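Local coordinates for anaerobically-induced outer membrane porin OprE (Pseudomonas aeruginosa, PDB 4FRX), which probably acts as a porin, forming a beta-barrel channel through the outer membrane that lets solutes diffuse into the periplasm, at residues Asp135-Pro140 with Gln423-Leu428; Gly320-Ala323 with Thr327-Gln330; Gly332-Ala337 with Ile363-Asp368. One frame throughout, in Å; residues are numbered along the deposited sequence.

Contact 1: Asp135-Pro140 with Gln423-Leu428; sequences DGRLLP and QDENRL
R137 lays the end of its guanidinium over one face of the R427 guanidinium, NH1 of R137 standing 3.1 Å from NH2 of R427. The planes are 60° apart, and R427 NH2 lies near the plane of the R137 group, at its edge; no hydrogen bond links these two donors. G136 O lies over the same face of R427, 3.3 Å from R427 NH1, but at an angle too poor for bonding. Its partner is instead R137 NH1, which donates to G136 O over 2.9 Å, almost straight at 164°. The bend of the R137 chain at chi2 (-64°) folds the guanidinium back into reach of that carbonyl, and T89 OG1 accepts from R137 NE.

E425 supplies the opposite charge. R427 grips it side-on, with NE 2.9 Å from OE2 and NH2 directed at the syn lone pair of the same oxygen. Between R137 NH2 and E425 OE1 the salt bridge is long, 4.0 Å, and purely electrostatic because the oxygen lies well out of the guanidinium plane. A water closes the gap: it accepts from R137 NH2 at 3.0 Å and donates to E425 OE1 at 2.7 Å, with a weak further bond from R427 NH2. The shared carboxylate would be expected to offset the charge of the paired arginines. The result is a salt-bridge network joining a loop between strands 131-132 and 142-150 to barrel strand 423-434, consistent with the arginine-rich, charge-lined channel interior of OprD-family porins.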
ATOM      1  N   ASP A 135      -5.418   0.981   1.466  1.00 12.19           N
ATOM      2  CA  ASP A 135      -6.568   1.739   1.934  1.00 11.79           C
ATOM      3  C   ASP A 135      -7.289   2.336   0.725  1.00 14.81           C
ATOM      4  O   ASP A 135      -7.633   3.523   0.710  1.00 13.72           O
ATOM      5  CB  ASP A 135      -6.109   2.840   2.883  1.00 12.16           C
ATOM      6  CG  ASP A 135      -7.253   3.448   3.673  1.00 17.30           C
ATOM      7  OD1 ASP A 135      -8.359   2.857   3.699  1.00 12.99           O
ATOM      8  OD2 ASP A 135      -7.037   4.521   4.270  1.00 15.27           O
ATOM      9  N   GLY A 136      -7.497   1.501  -0.288  1.00 11.57           N
ATOM     10  CA  GLY A 136      -8.088   1.942  -1.539  1.00 15.31           C
ATOM     11  C   GLY A 136      -9.607   1.880  -1.599  1.00 13.11           C
ATOM     12  O   GLY A 136     -10.192   2.176  -2.643  1.00 12.33           O
ATOM     13  N   ARG A 137     -10.253   1.485  -0.502  1.00  9.25           N
ATOM     14  CA  ARG A 137     -11.713   1.388  -0.512  1.00 11.65           C
ATOM     15  C   ARG A 137     -12.305   2.130   0.677  1.00  8.48           C
ATOM     16  O   ARG A 137     -11.956   3.281   0.912  1.00 11.23           O
ATOM     17  CB  ARG A 137     -12.187  -0.070  -0.581  1.00 10.11           C
ATOM     18  CG  ARG A 137     -11.764  -0.819  -1.881  1.00  6.57           C
ATOM     19  CD  ARG A 137     -12.390  -0.209  -3.144  1.00  9.98           C
ATOM     20  NE  ARG A 137     -12.041  -0.976  -4.353  1.00 13.07           N
ATOM     21  CZ  ARG A 137     -10.978  -0.742  -5.121  1.00 14.16           C
ATOM     22  NH1 ARG A 137     -10.137   0.235  -4.818  1.00 12.09           N
ATOM     23  NH2 ARG A 137     -10.751  -1.492  -6.198  1.00 14.83           N
ATOM     24  N   LEU A 138     -13.178   1.472   1.431  1.00  3.09           N
ATOM     25  CA  LEU A 138     -13.901   2.165   2.515  1.00 10.21           C
ATOM     26  C   LEU A 138     -13.164   2.145   3.847  1.00 13.02           C
ATOM     27  O   LEU A 138     -13.063   3.174   4.536  1.00 13.24           O
ATOM     28  CB  LEU A 138     -15.305   1.558   2.692  1.00 10.24           C
ATOM     29  CG  LEU A 138     -16.260   2.252   3.668  1.00 15.47           C
ATOM     30  CD1 LEU A 138     -16.516   3.690   3.234  1.00 14.23           C
ATOM     31  CD2 LEU A 138     -17.583   1.484   3.780  1.00 22.38           C
ATOM     32  N   LEU A 139     -12.670   0.965   4.214  1.00  9.56           N
ATOM     33  CA  LEU A 139     -11.961   0.782   5.474  1.00 11.58           C
ATOM     34  C   LEU A 139     -10.590   0.188   5.151  1.00 10.44           C
ATOM     35  O   LEU A 139     -10.452  -0.577   4.207  1.00  8.59           O
ATOM     36  CB  LEU A 139     -12.750  -0.141   6.418  1.00  6.87           C
ATOM     37  CG  LEU A 139     -14.183   0.303   6.790  1.00  9.63           C
ATOM     38  CD1 LEU A 139     -14.896  -0.744   7.636  1.00 10.45           C
ATOM     39  CD2 LEU A 139     -14.146   1.629   7.533  1.00  8.23           C
ATOM     40  N   PRO A 140      -9.569   0.565   5.921  1.00 11.36           N
ATOM     41  CA  PRO A 140      -8.202   0.130   5.633  1.00 11.70           C
ATOM     42  C   PRO A 140      -7.885  -1.315   6.010  1.00 12.76           C
ATOM     43  O   PRO A 140      -8.530  -1.926   6.881  1.00  8.54           O
ATOM     44  CB  PRO A 140      -7.354   1.074   6.490  1.00 15.89           C
ATOM     45  CG  PRO A 140      -8.274   1.441   7.638  1.00 18.03           C
ATOM     46  CD  PRO A 140      -9.624   1.554   7.013  1.00 12.09           C
ATOM     47  N   GLN A 423     -10.819  -2.012 -18.311  1.00 22.33           N
ATOM     48  CA  GLN A 423     -11.508  -1.576 -17.105  1.00 19.03           C
ATOM     49  C   GLN A 423     -11.439  -0.055 -17.016  1.00 13.96           C
ATOM     50  O   GLN A 423     -10.388   0.539 -17.265  1.00 13.82           O
ATOM     51  CB  GLN A 423     -10.828  -2.232 -15.886  1.00 23.23           C
ATOM     52  CG  GLN A 423     -11.400  -1.870 -14.521  1.00 27.79           C
ATOM     53  CD  GLN A 423     -10.834  -2.732 -13.395  1.00 30.26           C
ATOM     54  OE1 GLN A 423     -10.156  -3.734 -13.633  1.00 26.24           O
ATOM     55  NE2 GLN A 423     -11.107  -2.338 -12.161  1.00 34.83           N
ATOM     56  N   ASP A 424     -12.570   0.565 -16.689  1.00 15.10           N
ATOM     57  CA  ASP A 424     -12.626   1.978 -16.335  1.00 13.76           C
ATOM     58  C   ASP A 424     -13.196   2.056 -14.929  1.00 14.64           C
ATOM     59  O   ASP A 424     -14.108   1.298 -14.580  1.00 13.18           O
ATOM     60  CB  ASP A 424     -13.530   2.767 -17.287  1.00 13.21           C
ATOM     61  CG  ASP A 424     -12.922   2.947 -18.666  1.00 29.70           C
ATOM     62  OD1 ASP A 424     -11.681   2.937 -18.787  1.00 35.79           O
ATOM     63  OD2 ASP A 424     -13.692   3.104 -19.639  1.00 40.89           O
ATOM     64  N   GLU A 425     -12.674   2.975 -14.125  1.00 13.52           N
ATOM     65  CA  GLU A 425     -13.065   3.058 -12.726  1.00 13.39           C
ATOM     66  C   GLU A 425     -13.164   4.509 -12.285  1.00  9.22           C
ATOM     67  O   GLU A 425     -12.310   5.335 -12.622  1.00 10.55           O
ATOM     68  CB  GLU A 425     -12.052   2.288 -11.866  1.00 15.04           C
ATOM     69  CG  GLU A 425     -12.360   2.220 -10.388  1.00 15.84           C
ATOM     70  CD  GLU A 425     -11.245   1.546  -9.598  1.00 20.43           C
ATOM     71  OE1 GLU A 425     -11.074   0.316  -9.732  1.00 20.53           O
ATOM     72  OE2 GLU A 425     -10.533   2.247  -8.850  1.00 19.84           O
ATOM     73  N   ASN A 426     -14.224   4.824 -11.544  1.00 13.21           N
ATOM     74  CA  ASN A 426     -14.356   6.117 -10.894  1.00 14.38           C
ATOM     75  C   ASN A 426     -14.469   5.917  -9.404  1.00 14.92           C
ATOM     76  O   ASN A 426     -15.194   5.026  -8.955  1.00 16.50           O
ATOM     77  CB  ASN A 426     -15.600   6.868 -11.380  1.00 13.03           C
ATOM     78  CG  ASN A 426     -15.439   7.400 -12.790  1.00 18.94           C
ATOM     79  OD1 ASN A 426     -14.681   8.343 -13.023  1.00 13.87           O
ATOM     80  ND2 ASN A 426     -16.143   6.788 -13.742  1.00 18.91           N
ATOM     81  N   ARG A 427     -13.748   6.738  -8.647  1.00 15.14           N
ATOM     82  CA  ARG A 427     -13.984   6.847  -7.216  1.00  9.91           C
ATOM     83  C   ARG A 427     -14.381   8.275  -6.859  1.00  9.12           C
ATOM     84  O   ARG A 427     -13.843   9.248  -7.393  1.00 12.28           O
ATOM     85  CB  ARG A 427     -12.754   6.445  -6.412  1.00  8.75           C
ATOM     86  CG  ARG A 427     -12.242   5.065  -6.709  1.00 12.06           C
ATOM     87  CD  ARG A 427     -11.024   4.771  -5.844  1.00 11.94           C
ATOM     88  NE  ARG A 427     -10.233   3.674  -6.386  1.00 17.47           N
ATOM     89  CZ  ARG A 427      -9.060   3.293  -5.892  1.00 17.36           C
ATOM     90  NH1 ARG A 427      -8.549   3.922  -4.846  1.00 17.44           N
ATOM     91  NH2 ARG A 427      -8.398   2.290  -6.451  1.00 15.00           N
ATOM     92  N   LEU A 428     -15.342   8.386  -5.952  1.00 10.13           N
ATOM     93  CA  LEU A 428     -15.706   9.666  -5.376  1.00 13.64           C
ATOM     94  C   LEU A 428     -15.593   9.519  -3.875  1.00 14.16           C
ATOM     95  O   LEU A 428     -16.227   8.638  -3.281  1.00 14.29           O
ATOM     96  CB  LEU A 428     -17.139  10.032  -5.768  1.00 16.83           C
ATOM     97  CG  LEU A 428     -17.298  10.244  -7.274  1.00 18.56           C
ATOM     98  CD1 LEU A 428     -18.754  10.482  -7.658  1.00 22.33           C
ATOM     99  CD2 LEU A 428     -16.431  11.421  -7.720  1.00 23.97           C
TER
HETATM  100  O   HOH W   1      -8.902  -0.534  -8.413  1.00 27.03           O

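Contact 2: Gly320-Ala323 with Thr327-Gln330; sequences GSTA and TDVQ
A323 N donates to D328 OD2 across 2.8 Å, with an N-H...O angle of 158°. The N-H reaches the oxygen on its anti side and from 31° out of the carboxylate plane. The carbonyl oxygen of the same alanine also lies close, A323 O being 3.3 Å from D328 CB, while T322 CG2 approaches OD2 only at 4.0 Å. D328 reaches over with CG anti to its own backbone N (chi1 -174°), which carries the carboxylate across to the facing backbone.

The other oxygen works through water. One molecule donates to D328 OD1 at 2.6 Å and lies 2.9 Å from T322 OG1 in a hydrogen bond; its link to S321 O is weak. Together the direct bond and the water link D328 to A323 and T322, and weakly to S321. Both segments belong to the long connection between strands 295-305 and 340-349, consistent with one of the inward-folded loops that narrow the channel in OprD-family porins, and the aspartate pins this connection back on itself.

In the next shell, K333 forms a salt bridge from NZ to D328 OD2 and also donates to S321 O, so OD2 has both a backbone amide and an ammonium group as partners, which probably stabilises its negative charge. F312 packs against S321 and A323, and N134 ND2 makes a weak hydrogen bond with T322 OG1.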
ATOM      1  N   GLY A 320      -7.407  -6.109  -1.081  1.00 12.88           N
ATOM      2  CA  GLY A 320      -6.519  -4.971  -1.269  1.00 16.52           C
ATOM      3  C   GLY A 320      -5.065  -5.319  -1.012  1.00 15.01           C
ATOM      4  O   GLY A 320      -4.741  -6.083  -0.103  1.00 17.06           O
ATOM      5  N   SER A 321      -4.176  -4.761  -1.819  1.00 11.29           N
ATOM      6  CA  SER A 321      -2.751  -4.982  -1.631  1.00  9.89           C
ATOM      7  C   SER A 321      -2.028  -3.792  -2.219  1.00 13.30           C
ATOM      8  O   SER A 321      -2.524  -3.166  -3.152  1.00 15.12           O
ATOM      9  CB  SER A 321      -2.300  -6.248  -2.362  1.00 17.42           C
ATOM     10  OG  SER A 321      -2.476  -6.108  -3.767  1.00 20.36           O
ATOM     11  N   THR A 322      -0.851  -3.499  -1.686  1.00 12.19           N
ATOM     12  CA  THR A 322      -0.033  -2.399  -2.199  1.00 10.64           C
ATOM     13  C   THR A 322       1.401  -2.858  -2.416  1.00 10.01           C
ATOM     14  O   THR A 322       2.017  -3.409  -1.509  1.00 13.59           O
ATOM     15  CB  THR A 322      -0.049  -1.203  -1.233  1.00 17.70           C
ATOM     16  OG1 THR A 322      -1.370  -0.644  -1.193  1.00 16.89           O
ATOM     17  CG2 THR A 322       0.942  -0.121  -1.690  1.00 15.48           C
ATOM     18  N   ALA A 323       1.913  -2.666  -3.629  1.00  9.90           N
ATOM     19  CA  ALA A 323       3.332  -2.911  -3.903  1.00 11.44           C
ATOM     20  C   ALA A 323       4.054  -1.566  -3.849  1.00 13.20           C
ATOM     21  O   ALA A 323       3.521  -0.549  -4.319  1.00 12.13           O
ATOM     22  CB  ALA A 323       3.526  -3.568  -5.269  1.00 11.35           C
ATOM     23  N   THR A 327       4.868   2.165 -10.091  1.00  9.82           N
ATOM     24  CA  THR A 327       3.790   1.811 -11.004  1.00  9.77           C
ATOM     25  C   THR A 327       2.538   1.291 -10.282  1.00 11.98           C
ATOM     26  O   THR A 327       1.599   0.838 -10.926  1.00 14.09           O
ATOM     27  CB  THR A 327       4.253   0.740 -12.007  1.00  7.86           C
ATOM     28  OG1 THR A 327       4.671  -0.438 -11.294  1.00  8.96           O
ATOM     29  CG2 THR A 327       5.411   1.262 -12.865  1.00  7.00           C
ATOM     30  N   ASP A 328       2.510   1.356  -8.953  1.00 10.98           N
ATOM     31  CA  ASP A 328       1.317   0.923  -8.229  1.00 10.13           C
ATOM     32  C   ASP A 328       0.328   2.074  -8.292  1.00  9.94           C
ATOM     33  O   ASP A 328       0.475   3.057  -7.580  1.00 13.18           O
ATOM     34  CB  ASP A 328       1.627   0.543  -6.776  1.00 14.69           C
ATOM     35  CG  ASP A 328       0.412  -0.055  -6.045  1.00 23.69           C
ATOM     36  OD1 ASP A 328      -0.650   0.597  -5.981  1.00 22.13           O
ATOM     37  OD2 ASP A 328       0.521  -1.183  -5.521  1.00 22.05           O
ATOM     38  N   VAL A 329      -0.675   1.932  -9.153  1.00 11.12           N
ATOM     39  CA  VAL A 329      -1.601   3.015  -9.472  1.00  9.31           C
ATOM     40  C   VAL A 329      -3.044   2.572  -9.204  1.00 18.62           C
ATOM     41  O   VAL A 329      -3.271   1.640  -8.438  1.00 14.13           O
ATOM     42  CB  VAL A 329      -1.399   3.530 -10.920  1.00  8.61           C
ATOM     43  CG1 VAL A 329      -0.028   4.201 -11.046  1.00  9.71           C
ATOM     44  CG2 VAL A 329      -1.478   2.378 -11.920  1.00 12.15           C
ATOM     45  N   GLN A 330      -4.018   3.245  -9.804  1.00 12.58           N
ATOM     46  CA  GLN A 330      -5.395   3.076  -9.347  1.00 14.20           C
ATOM     47  C   GLN A 330      -5.940   1.693  -9.665  1.00 10.66           C
ATOM     48  O   GLN A 330      -6.619   1.078  -8.842  1.00 15.19           O
ATOM     49  CB  GLN A 330      -6.312   4.179  -9.908  1.00 12.85           C
ATOM     50  CG  GLN A 330      -7.746   4.064  -9.432  1.00  9.98           C
ATOM     51  CD  GLN A 330      -8.636   5.182  -9.943  1.00 16.00           C
ATOM     52  OE1 GLN A 330      -8.151   6.241 -10.350  1.00 13.61           O
ATOM     53  NE2 GLN A 330      -9.956   4.951  -9.921  1.00 14.59           N
TER
HETATM   54  O   HOH W   2      -2.198   0.057  -3.901  1.00 18.42           O

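Contact 3: Gly332-Ala337 with Ile363-Asp368; sequences GKFQRA and IYLSGD
Plain apolar packing of a loop on a barrel strand joins the end of the connection preceding strand 340-349 to strand 358-370. The ring of F334 does the work. L365 CB sits over one face of that ring, 4.1 Å from its centroid and 26° off the normal, a CH-pi contact; the nearest atom pair is L365 CB with F334 CZ, 3.7 Å apart. It is therefore the root of the leucine side chain that meets the aromatic face, although L365 CD2 also comes within 4.2 Å of F334 CE1.

The edge of the ring is turned to the strand backbone. G367 N lies near the ring plane, 3.8 Å from F334 CE2, and G367 CA is 4.1 Å from F334 CD2. Having no side chain, G367 lets the ring lie close against the main chain, beside L365, which is on the same face of the strand. F334 itself has positive backbone angles, in the left-handed region, and its CG stands anti to the carbonyl carbon (chi1 -61°), which directs the ring at the strand.

Strand 358-370 runs between strands 340-349 and 377-389, antiparallel to both. The F334 side chain touches all three: besides L365 and G367 it packs on T341 of strand 340-349 and on E379 and E381 of strand 377-389, while L365 and E381 share backbone hydrogen bonding.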
ATOM      1  N   GLY A 332      -3.999  -0.874 -12.146  1.00 16.23           N
ATOM      2  CA  GLY A 332      -2.917  -1.829 -12.347  1.00 17.17           C
ATOM      3  C   GLY A 332      -1.734  -1.598 -11.424  1.00 13.03           C
ATOM      4  O   GLY A 332      -1.694  -0.598 -10.697  1.00 11.99           O
ATOM      5  N   LYS A 333      -0.776  -2.524 -11.438  1.00  9.80           N
ATOM      6  CA  LYS A 333       0.467  -2.335 -10.698  1.00  7.30           C
ATOM      7  C   LYS A 333       1.702  -2.528 -11.583  1.00 10.37           C
ATOM      8  O   LYS A 333       2.828  -2.310 -11.134  1.00  9.42           O
ATOM      9  CB  LYS A 333       0.539  -3.270  -9.480  1.00 13.06           C
ATOM     10  CG  LYS A 333      -0.603  -3.078  -8.481  1.00 10.91           C
ATOM     11  CD  LYS A 333      -0.445  -4.006  -7.276  1.00 19.52           C
ATOM     12  CE  LYS A 333      -1.684  -3.962  -6.362  1.00 25.49           C
ATOM     13  NZ  LYS A 333      -1.945  -2.590  -5.832  1.00 21.95           N
ATOM     14  N   PHE A 334       1.479  -2.928 -12.833  1.00  9.79           N
ATOM     15  CA  PHE A 334       2.561  -3.167 -13.809  1.00 10.69           C
ATOM     16  C   PHE A 334       3.687  -4.018 -13.213  1.00  8.89           C
ATOM     17  O   PHE A 334       4.863  -3.738 -13.402  1.00  8.79           O
ATOM     18  CB  PHE A 334       3.091  -1.828 -14.352  1.00  9.37           C
ATOM     19  CG  PHE A 334       2.046  -1.033 -15.069  1.00  7.45           C
ATOM     20  CD1 PHE A 334       1.034  -0.393 -14.354  1.00  9.16           C
ATOM     21  CD2 PHE A 334       2.040  -0.960 -16.449  1.00  8.42           C
ATOM     22  CE1 PHE A 334       0.034   0.317 -15.006  1.00 11.04           C
ATOM     23  CE2 PHE A 334       1.052  -0.248 -17.113  1.00 13.88           C
ATOM     24  CZ  PHE A 334       0.041   0.390 -16.392  1.00 10.37           C
ATOM     25  N   GLN A 335       3.291  -5.078 -12.523  1.00  4.79           N
ATOM     26  CA  GLN A 335       4.185  -5.832 -11.667  1.00 12.67           C
ATOM     27  C   GLN A 335       4.488  -7.212 -12.229  1.00 11.61           C
ATOM     28  O   GLN A 335       5.084  -8.044 -11.551  1.00 14.09           O
ATOM     29  CB  GLN A 335       3.574  -5.933 -10.263  1.00 16.49           C
ATOM     30  CG  GLN A 335       2.581  -7.075 -10.040  1.00 11.70           C
ATOM     31  CD  GLN A 335       1.348  -7.024 -10.942  1.00 21.21           C
ATOM     32  OE1 GLN A 335       1.074  -6.021 -11.606  1.00 13.75           O
ATOM     33  NE2 GLN A 335       0.596  -8.127 -10.967  1.00 19.24           N
ATOM     34  N   ARG A 336       4.106  -7.438 -13.485  1.00 11.91           N
ATOM     35  CA  ARG A 336       4.164  -8.769 -14.084  1.00 17.47           C
ATOM     36  C   ARG A 336       5.562  -9.125 -14.560  1.00 14.70           C
ATOM     37  O   ARG A 336       6.322  -8.257 -14.966  1.00 12.38           O
ATOM     38  CB  ARG A 336       3.205  -8.857 -15.274  1.00 17.42           C
ATOM     39  CG  ARG A 336       1.770  -8.409 -14.960  1.00 13.86           C
ATOM     40  CD  ARG A 336       0.970  -8.334 -16.256  1.00 23.41           C
ATOM     41  NE  ARG A 336      -0.140  -7.386 -16.180  1.00 34.39           N
ATOM     42  CZ  ARG A 336      -1.369  -7.699 -15.779  1.00 40.24           C
ATOM     43  NH1 ARG A 336      -1.654  -8.943 -15.410  1.00 42.56           N
ATOM     44  NH2 ARG A 336      -2.313  -6.768 -15.747  1.00 27.56           N
ATOM     45  N   ALA A 337       5.886 -10.413 -14.514  1.00  8.48           N
ATOM     46  CA  ALA A 337       7.182 -10.915 -14.982  1.00  7.59           C
ATOM     47  C   ALA A 337       7.597 -10.368 -16.345  1.00  8.41           C
ATOM     48  O   ALA A 337       6.857 -10.500 -17.317  1.00  7.87           O
ATOM     49  CB  ALA A 337       7.166 -12.443 -15.035  1.00  6.10           C
ATOM     50  N   ILE A 363      -1.317  10.720 -14.372  1.00 12.27           N
ATOM     51  CA  ILE A 363      -0.172   9.887 -14.682  1.00  8.47           C
ATOM     52  C   ILE A 363      -0.576   8.967 -15.817  1.00  7.79           C
ATOM     53  O   ILE A 363      -1.720   8.497 -15.897  1.00 10.26           O
ATOM     54  CB  ILE A 363       0.284   9.068 -13.461  1.00  9.42           C
ATOM     55  CG1 ILE A 363       1.413   8.094 -13.847  1.00  7.33           C
ATOM     56  CG2 ILE A 363      -0.906   8.312 -12.854  1.00 15.73           C
ATOM     57  CD1 ILE A 363       2.070   7.423 -12.661  1.00 14.99           C
ATOM     58  N   TYR A 364       0.343   8.761 -16.737  1.00  9.62           N
ATOM     59  CA  TYR A 364       0.099   7.814 -17.804  1.00  9.78           C
ATOM     60  C   TYR A 364       1.207   6.793 -17.709  1.00  6.14           C
ATOM     61  O   TYR A 364       2.370   7.170 -17.558  1.00  5.40           O
ATOM     62  CB  TYR A 364       0.144   8.525 -19.158  1.00 11.31           C
ATOM     63  CG  TYR A 364      -0.004   7.555 -20.302  1.00 15.50           C
ATOM     64  CD1 TYR A 364      -1.260   7.127 -20.715  1.00 16.39           C
ATOM     65  CD2 TYR A 364       1.117   7.041 -20.950  1.00 13.49           C
ATOM     66  CE1 TYR A 364      -1.396   6.227 -21.753  1.00 18.94           C
ATOM     67  CE2 TYR A 364       0.989   6.138 -21.980  1.00 14.16           C
ATOM     68  CZ  TYR A 364      -0.263   5.735 -22.378  1.00 19.18           C
ATOM     69  OH  TYR A 364      -0.382   4.837 -23.411  1.00 18.58           O
ATOM     70  N   LEU A 365       0.861   5.507 -17.787  1.00 12.15           N
ATOM     71  CA  LEU A 365       1.865   4.443 -17.744  1.00 10.45           C
ATOM     72  C   LEU A 365       1.705   3.479 -18.917  1.00  9.05           C
ATOM     73  O   LEU A 365       0.589   3.160 -19.329  1.00  8.69           O
ATOM     74  CB  LEU A 365       1.790   3.647 -16.430  1.00 11.10           C
ATOM     75  CG  LEU A 365       1.765   4.390 -15.101  1.00 10.81           C
ATOM     76  CD1 LEU A 365       0.313   4.698 -14.726  1.00 12.72           C
ATOM     77  CD2 LEU A 365       2.448   3.592 -14.000  1.00  9.84           C
ATOM     78  N   SER A 366       2.823   2.998 -19.439  1.00  5.83           N
ATOM     79  CA  SER A 366       2.789   2.090 -20.577  1.00 12.58           C
ATOM     80  C   SER A 366       3.782   0.964 -20.329  1.00  7.07           C
ATOM     81  O   SER A 366       4.983   1.218 -20.195  1.00 10.53           O
ATOM     82  CB  SER A 366       3.141   2.848 -21.859  1.00 15.25           C
ATOM     83  OG  SER A 366       3.053   2.002 -22.989  1.00 15.82           O
ATOM     84  N   GLY A 367       3.267  -0.260 -20.227  1.00  8.21           N
ATOM     85  CA  GLY A 367       4.070  -1.435 -19.928  1.00  4.10           C
ATOM     86  C   GLY A 367       4.202  -2.351 -21.134  1.00  8.82           C
ATOM     87  O   GLY A 367       3.258  -2.542 -21.883  1.00  8.84           O
ATOM     88  N   ASP A 368       5.379  -2.924 -21.335  1.00 11.85           N
ATOM     89  CA  ASP A 368       5.513  -3.909 -22.406  1.00  9.43           C
ATOM     90  C   ASP A 368       6.494  -5.001 -22.048  1.00  8.03           C
ATOM     91  O   ASP A 368       6.998  -5.031 -20.934  1.00  6.14           O
ATOM     92  CB  ASP A 368       5.862  -3.258 -23.748  1.00 17.92           C
ATOM     93  CG  ASP A 368       7.271  -2.712 -23.793  1.00 25.05           C
ATOM     94  OD1 ASP A 368       7.868  -2.445 -22.730  1.00 28.33           O
ATOM     95  OD2 ASP A 368       7.785  -2.543 -24.916  1.00 30.80           O
TER

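In the fold
The three contacts follow one another along the inside of the barrel. Contact 2 lies between the others, its centre 11 Å from each; the centres of contacts 1 and 3 are 19 Å apart and their nearest atoms about 7 Å. Residues 327-330 reach both neighbours, and S321 O adds a probable hydrogen bond to K333 NZ, 2.8 Å. Toward contact 1, Q330 NE2 probably hydrogen-bonds to E425 OE2 at 3.0 Å, adding a donor to the arginine-glutamate network. Toward contact 3, T327 OG1 and K333 O are 2.6 Å apart, a probable hydrogen bond, and V329 CG1 packs on L365 CD1 at 3.7 Å. Contacts 1 and 3 each set a loop against a wall strand, whereas contact 2 lies within a loop.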